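Local coordinates for hypothetical glycoside hydrolase (Parabacteroides distasonis, PDB 3TAW), which is of unknown function but, as a hypothetical glycoside hydrolase, probably folds as a five-bladed beta-propeller, at residues Tyr135-Trp138 and Pro143-Ala146; Ala162-Lys165 and Phe171-Glu174. One frame throughout, in Å; residues are numbered along the deposited sequence.

Interaction 1: Tyr135-Trp138 and Pro143-Ala146; sequences YTQW and PRLA. With EDO (1,2-ethanediol), chain K.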
ATOM      1  N   TYR A 135       7.062   0.524  -4.017  1.00 11.71           N
ATOM      2  CA  TYR A 135       6.511  -0.731  -4.521  1.00 11.91           C
ATOM      3  C   TYR A 135       7.488  -1.868  -4.285  1.00 12.36           C
ATOM      4  O   TYR A 135       8.631  -1.641  -3.884  1.00 12.27           O
ATOM      5  CB  TYR A 135       6.201  -0.615  -6.029  1.00 12.12           C
ATOM      6  CG  TYR A 135       7.433  -0.467  -6.908  1.00 12.75           C
ATOM      7  CD1 TYR A 135       8.061   0.758  -7.066  1.00 13.15           C
ATOM      8  CD2 TYR A 135       7.947  -1.558  -7.611  1.00 13.30           C
ATOM      9  CE1 TYR A 135       9.201   0.897  -7.866  1.00 13.51           C
ATOM     10  CE2 TYR A 135       9.064  -1.430  -8.432  1.00 13.73           C
ATOM     11  CZ  TYR A 135       9.683  -0.207  -8.555  1.00 13.79           C
ATOM     12  OH  TYR A 135      10.756  -0.084  -9.383  1.00 14.11           O
ATOM     13  N   THR A 136       7.018  -3.091  -4.499  1.00 12.54           N
ATOM     14  CA  THR A 136       7.846  -4.270  -4.317  1.00 13.10           C
ATOM     15  C   THR A 136       8.361  -4.772  -5.657  1.00 13.33           C
ATOM     16  O   THR A 136       7.582  -4.972  -6.591  1.00 13.06           O
ATOM     17  CB  THR A 136       7.044  -5.426  -3.713  1.00 13.67           C
ATOM     18  OG1 THR A 136       6.329  -4.968  -2.567  1.00 13.96           O
ATOM     19  CG2 THR A 136       7.985  -6.618  -3.346  1.00 14.41           C
ATOM     20  N   GLN A 137       9.665  -4.960  -5.743  1.00 13.93           N
ATOM     21  CA  GLN A 137      10.296  -5.632  -6.890  1.00 14.47           C
ATOM     22  C   GLN A 137      10.302  -7.114  -6.582  1.00 15.27           C
ATOM     23  O   GLN A 137      10.736  -7.511  -5.486  1.00 15.62           O
ATOM     24  CB  GLN A 137      11.731  -5.147  -7.068  1.00 14.81           C
ATOM     25  CG  GLN A 137      11.880  -3.635  -7.217  1.00 14.98           C
ATOM     26  CD  GLN A 137      13.316  -3.248  -7.438  1.00 15.90           C
ATOM     27  OE1 GLN A 137      14.189  -3.566  -6.606  1.00 16.28           O
ATOM     28  NE2 GLN A 137      13.592  -2.557  -8.549  1.00 15.63           N
ATOM     29  N   TRP A 138       9.827  -7.942  -7.506  1.00 15.49           N
ATOM     30  CA  TRP A 138       9.806  -9.394  -7.268  1.00 16.47           C
ATOM     31  C   TRP A 138      10.453 -10.129  -8.408  1.00 17.57           C
ATOM     32  O   TRP A 138      10.017 -10.036  -9.556  1.00 16.70           O
ATOM     33  CB  TRP A 138       8.386  -9.877  -7.067  1.00 16.67           C
ATOM     34  CG  TRP A 138       8.147 -11.337  -6.722  1.00 17.33           C
ATOM     35  CD1 TRP A 138       7.139 -12.117  -7.209  1.00 17.46           C
ATOM     36  CD2 TRP A 138       8.857 -12.164  -5.768  1.00 17.87           C
ATOM     37  NE1 TRP A 138       7.177 -13.343  -6.646  1.00 18.14           N
ATOM     38  CE2 TRP A 138       8.212 -13.407  -5.749  1.00 18.61           C
ATOM     39  CE3 TRP A 138       9.956 -11.961  -4.926  1.00 18.46           C
ATOM     40  CZ2 TRP A 138       8.644 -14.468  -4.940  1.00 19.52           C
ATOM     41  CZ3 TRP A 138      10.370 -12.997  -4.106  1.00 19.19           C
ATOM     42  CH2 TRP A 138       9.721 -14.239  -4.131  1.00 19.91           C
ATOM     43  N   PRO A 143      11.867 -10.203  -2.367  1.00 17.59           N
ATOM     44  CA  PRO A 143      11.081  -9.007  -2.607  1.00 16.88           C
ATOM     45  C   PRO A 143      11.802  -7.795  -2.040  1.00 16.20           C
ATOM     46  O   PRO A 143      12.337  -7.841  -0.924  1.00 15.95           O
ATOM     47  CB  PRO A 143       9.771  -9.281  -1.860  1.00 16.84           C
ATOM     48  CG  PRO A 143      10.180 -10.182  -0.742  1.00 17.50           C
ATOM     49  CD  PRO A 143      11.367 -10.953  -1.200  1.00 18.11           C
ATOM     50  N   ARG A 144      11.854  -6.719  -2.819  1.00 15.49           N
ATOM     51  CA  ARG A 144      12.580  -5.532  -2.396  1.00 15.55           C
ATOM     52  C   ARG A 144      11.722  -4.293  -2.558  1.00 14.77           C
ATOM     53  O   ARG A 144      11.142  -4.057  -3.619  1.00 14.35           O
ATOM     54  CB  ARG A 144      13.879  -5.341  -3.157  1.00 16.17           C
ATOM     55  CG  ARG A 144      14.898  -6.491  -2.993  1.00 17.38           C
ATOM     56  CD  ARG A 144      16.185  -6.151  -3.718  1.00 18.54           C
ATOM     57  NE  ARG A 144      17.259  -7.106  -3.450  1.00 19.92           N
ATOM     58  CZ  ARG A 144      17.456  -8.247  -4.102  1.00 20.96           C
ATOM     59  NH1 ARG A 144      16.646  -8.622  -5.079  1.00 21.16           N
ATOM     60  NH2 ARG A 144      18.471  -9.040  -3.751  1.00 21.78           N
ATOM     61  N   LEU A 145      11.658  -3.505  -1.497  1.00 14.47           N
ATOM     62  CA  LEU A 145      10.991  -2.212  -1.558  1.00 14.02           C
ATOM     63  C   LEU A 145      11.823  -1.277  -2.429  1.00 14.12           C
ATOM     64  O   LEU A 145      13.016  -1.080  -2.169  1.00 15.42           O
ATOM     65  CB  LEU A 145      10.881  -1.654  -0.137  1.00 14.10           C
ATOM     66  CG  LEU A 145      10.092  -0.393   0.102  1.00 14.38           C
ATOM     67  CD1 LEU A 145       8.583  -0.574  -0.274  1.00 13.70           C
ATOM     68  CD2 LEU A 145      10.274  -0.002   1.570  1.00 14.78           C
ATOM     69  N   ALA A 146      11.194  -0.659  -3.420  1.00 13.58           N
ATOM     70  CA  ALA A 146      11.901   0.212  -4.348  1.00 13.81           C
ATOM     71  C   ALA A 146      11.111   1.497  -4.582  1.00 13.40           C
ATOM     72  O   ALA A 146       9.929   1.596  -4.236  1.00 12.58           O
ATOM     73  CB  ALA A 146      12.183  -0.544  -5.684  1.00 14.33           C
TER
HETATM   74  C1  EDO K 396      15.986  -4.073   0.647  1.00 23.26           C
HETATM   75  O1  EDO K 396      15.095  -5.117   0.309  1.00 21.88           O
HETATM   76  C2  EDO K 396      16.035  -2.904  -0.348  1.00 24.82           C
HETATM   77  O2  EDO K 396      15.007  -1.919  -0.232  1.00 26.51           O

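Interaction 2: Ala162-Lys165 and Phe171-Glu174; sequences AFEK and FKDE. With EDO (1,2-ethanediol), chain K; EDO (1,2-ethanediol), chain L.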
ATOM      1  N   ALA A 162      14.877   0.921  -1.964  1.00 14.84           N
ATOM      2  CA  ALA A 162      14.905   2.010  -0.994  1.00 15.29           C
ATOM      3  C   ALA A 162      16.079   1.887  -0.016  1.00 16.06           C
ATOM      4  O   ALA A 162      16.589   2.907   0.470  1.00 15.88           O
ATOM      5  CB  ALA A 162      13.601   2.050  -0.228  1.00 14.52           C
ATOM      6  N   PHE A 163      16.487   0.649   0.271  1.00 16.50           N
ATOM      7  CA  PHE A 163      17.559   0.398   1.262  1.00 17.47           C
ATOM      8  C   PHE A 163      18.856  -0.125   0.622  1.00 18.60           C
ATOM      9  O   PHE A 163      19.680  -0.787   1.294  1.00 19.79           O
ATOM     10  CB  PHE A 163      17.074  -0.592   2.334  1.00 17.41           C
ATOM     11  CG  PHE A 163      15.720  -0.257   2.935  1.00 16.82           C
ATOM     12  CD1 PHE A 163      15.374   1.046   3.261  1.00 16.55           C
ATOM     13  CD2 PHE A 163      14.807  -1.258   3.218  1.00 16.66           C
ATOM     14  CE1 PHE A 163      14.139   1.335   3.830  1.00 16.02           C
ATOM     15  CE2 PHE A 163      13.552  -0.964   3.777  1.00 16.21           C
ATOM     16  CZ  PHE A 163      13.224   0.318   4.078  1.00 15.88           C
ATOM     17  N   GLU A 164      19.053   0.180  -0.660  1.00 19.30           N
ATOM     18  CA  GLU A 164      20.249  -0.279  -1.384  1.00 20.75           C
ATOM     19  C   GLU A 164      21.513   0.228  -0.700  1.00 21.23           C
ATOM     20  O   GLU A 164      22.460  -0.537  -0.482  1.00 22.04           O
ATOM     21  CB  GLU A 164      20.217   0.193  -2.847  1.00 21.80           C
ATOM     22  CG  GLU A 164      21.357  -0.381  -3.729  1.00 23.97           C
ATOM     23  CD  GLU A 164      21.233  -1.872  -4.010  1.00 26.18           C
ATOM     24  OE1 GLU A 164      20.120  -2.439  -3.903  1.00 27.35           O
ATOM     25  OE2 GLU A 164      22.257  -2.497  -4.392  1.00 27.99           O
ATOM     26  N   LYS A 165      21.533   1.514  -0.360  1.00 21.25           N
ATOM     27  CA  LYS A 165      22.769   2.160   0.103  1.00 22.87           C
ATOM     28  C   LYS A 165      22.999   2.107   1.620  1.00 22.42           C
ATOM     29  O   LYS A 165      24.153   2.046   2.060  1.00 22.73           O
ATOM     30  CB  LYS A 165      22.820   3.628  -0.354  1.00 24.33           C
ATOM     31  CG  LYS A 165      22.816   3.812  -1.869  1.00 25.73           C
ATOM     32  CD  LYS A 165      23.305   5.221  -2.253  1.00 28.02           C
ATOM     33  CE  LYS A 165      23.224   5.475  -3.744  1.00 29.54           C
ATOM     34  NZ  LYS A 165      21.806   5.553  -4.220  1.00 30.89           N
ATOM     35  N   PHE A 171      20.944  -4.043   4.303  1.00 24.97           N
ATOM     36  CA  PHE A 171      19.619  -4.613   4.073  1.00 24.90           C
ATOM     37  C   PHE A 171      19.257  -4.784   2.608  1.00 24.96           C
ATOM     38  O   PHE A 171      18.111  -5.100   2.307  1.00 23.92           O
ATOM     39  CB  PHE A 171      18.575  -3.748   4.772  1.00 24.64           C
ATOM     40  CG  PHE A 171      18.790  -3.668   6.247  1.00 25.53           C
ATOM     41  CD1 PHE A 171      18.423  -4.734   7.064  1.00 26.53           C
ATOM     42  CD2 PHE A 171      19.393  -2.559   6.820  1.00 26.18           C
ATOM     43  CE1 PHE A 171      18.634  -4.691   8.438  1.00 26.90           C
ATOM     44  CE2 PHE A 171      19.610  -2.498   8.186  1.00 27.69           C
ATOM     45  CZ  PHE A 171      19.235  -3.582   9.002  1.00 27.65           C
ATOM     46  N   LYS A 172      20.229  -4.604   1.707  1.00 25.68           N
ATOM     47  CA  LYS A 172      19.941  -4.596   0.262  1.00 25.89           C
ATOM     48  C   LYS A 172      19.395  -5.932  -0.273  1.00 24.57           C
ATOM     49  O   LYS A 172      18.721  -5.957  -1.304  1.00 24.08           O
ATOM     50  CB  LYS A 172      21.176  -4.154  -0.542  1.00 27.53           C
ATOM     51  CG  LYS A 172      22.217  -5.221  -0.743  1.00 29.31           C
ATOM     52  CD  LYS A 172      23.495  -4.651  -1.376  1.00 31.11           C
ATOM     53  CE  LYS A 172      24.476  -5.751  -1.708  1.00 33.00           C
ATOM     54  NZ  LYS A 172      23.921  -6.682  -2.746  1.00 33.81           N
ATOM     55  N   ASP A 173      19.650  -7.022   0.440  1.00 24.07           N
ATOM     56  CA  ASP A 173      19.191  -8.345   0.030  1.00 24.44           C
ATOM     57  C   ASP A 173      18.187  -8.951   1.021  1.00 24.05           C
ATOM     58  O   ASP A 173      17.879 -10.128   0.966  1.00 23.09           O
ATOM     59  CB  ASP A 173      20.411  -9.266  -0.168  1.00 26.00           C
ATOM     60  CG  ASP A 173      21.318  -8.788  -1.298  1.00 26.69           C
ATOM     61  OD1 ASP A 173      20.803  -8.461  -2.382  1.00 25.54           O
ATOM     62  OD2 ASP A 173      22.556  -8.764  -1.119  1.00 28.45           O
ATOM     63  N   GLU A 174      17.657  -8.118   1.909  1.00 23.35           N
ATOM     64  CA  GLU A 174      16.616  -8.538   2.827  1.00 23.35           C
ATOM     65  C   GLU A 174      15.280  -8.411   2.144  1.00 21.31           C
ATOM     66  O   GLU A 174      15.116  -7.556   1.255  1.00 21.08           O
ATOM     67  CB  GLU A 174      16.649  -7.667   4.083  1.00 24.69           C
ATOM     68  CG  GLU A 174      17.846  -7.994   4.968  1.00 27.95           C
ATOM     69  CD  GLU A 174      17.757  -9.396   5.530  1.00 29.61           C
ATOM     70  OE1 GLU A 174      16.789  -9.661   6.272  1.00 31.75           O
ATOM     71  OE2 GLU A 174      18.628 -10.232   5.210  1.00 32.43           O
TER
HETATM   72  C1  EDO K 396      15.986  -4.073   0.647  1.00 23.26           C
HETATM   73  O1  EDO K 396      15.095  -5.117   0.309  1.00 21.88           O
HETATM   74  C2  EDO K 396      16.035  -2.904  -0.348  1.00 24.82           C
HETATM   75  O2  EDO K 396      15.007  -1.919  -0.232  1.00 26.51           O
HETATM   76  C1  EDO L 397      20.084  -5.764  -5.798  1.00 33.57           C
HETATM   77  O1  EDO L 397      19.451  -4.488  -5.621  1.00 28.17           O
HETATM   78  C2  EDO L 397      21.091  -6.031  -4.687  1.00 34.60           C
HETATM   79  O2  EDO L 397      22.162  -5.087  -4.707  1.00 35.00           O
HETATM   80  O   HOH W   1      20.682  -1.322   3.680  1.00 19.02           O

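Interaction 1: Tyr135-Trp138 and Pro143-Ala146
Gln137 and Arg144 face each other as an antiparallel hydrogen-bonded pair, and the shorter of their two bonds, Gln137 N to Arg144 O at 2.7 Å, is almost straight, with 175° at the hydrogen. Arg144 N answers to Gln137 O at 3.0 Å, the donor lying in the carbonyl plane. Two residues along, Tyr135 and Ala146 form the next such pair: Ala146 N meets Tyr135 O at 2.8 Å, while the return bond from Tyr135 N to Ala146 O is longer. Between these pairs Thr136 stands opposite Leu145, a non-hydrogen-bonded pair whose CA-H groups turn to carbonyls across the strands, Leu145 CA lying 3.4 Å from Tyr135 O.

On one face of the hairpin the methyl of Ala146 is the meeting point. It sits over the Tyr135 ring toward the rim, a CH-pi contact with CB 4.2 Å from the ring centroid, and it also lies 3.4 Å from Gln137 CD. The Gln137 chain runs extended past it (chi2 -178°), carrying the amide on to Glu113, Gln109 and Asn112; Glu113 also takes the Tyr135 hydroxyl, so the two side chains share one carboxylate. On the face of Thr136, the methyl CG2 packs against Pro143 CB at 3.5 Å. The Trp138 indole presents the edge of its six-membered ring to Pro143, CZ3 coming within 3.7 Å of CD, and its NE1 bonds to Gly77 O.

These strands, 131-138 and 143-150, are the two inner members of a four-stranded antiparallel sheet, consistent with one blade of a propeller. Strand 117-125 borders the first of them, through backbone bonds of Thr136 and Trp138, and strand 157-161 borders the second.

Interaction 2: Ala162-Lys165 and Phe171-Glu174
Lys172 and Glu164 approach each other without a direct hydrogen bond or salt bridge. Lys172 CB lies 3.8 Å from Glu164 O, and farther out its CD passes 3.9 Å from Glu164 OE2. With chi1 at 79°, Lys172 CG is held between the backbone N and the carbonyl carbon, which sends the chain along the glutamate; a bend at chi4 then turns the ammonium to its neighbour Asp173, where NZ and OD2 form a salt bridge at 3.0 Å. The carboxylate of Glu164 is instead held by an ethanediol, probably from the crystallisation liquor, whose O1 donates to OE1 at 2.8 Å and O2 to OE2 at 2.6 Å. Lys172 NZ reaches the same O2 only weakly.

Phe163 and Phe171 make the buried half of the contact. The Phe163 carbonyl O accepts from a water at 2.6 Å, and Phe171 N donates to that water at 2.8 Å, joining the two backbones. The Phe163 and Phe171 CB atoms are 4.3 Å apart, but their rings diverge: Phe163 meets Trp203 and Trp219, Phe171 the side chains of Leu223 and Leu229.

Both segments are irregular, 171-174 forming a type I turn. They flank the short helix 166-169 in the connection from strand 157-161 to strand 179-186, which leads from one sheet into the next.

Interactions 1 and 2 lie in series along the chain, their centres about 10 Å apart, and they touch directly. Leu145 O and Ala162 N, 2.7 Å apart, probably share a hydrogen bond, tying the start of the loop after strand 157-161 to the hairpin. Arg144 reaches out of the hairpin into the turn at 171-174: NH2 forms a salt bridge with Asp173 OD1 at 2.8 Å, and NE bonds to Lys172 O. Apolar packing adds Leu145 CD2 against Phe163 CZ at 3.9 Å. One ethanediol, probably from the crystallisation liquor, sits at this junction, hydrogen-bonded to Leu145 O, Phe163 N, Glu174 O and Thr176.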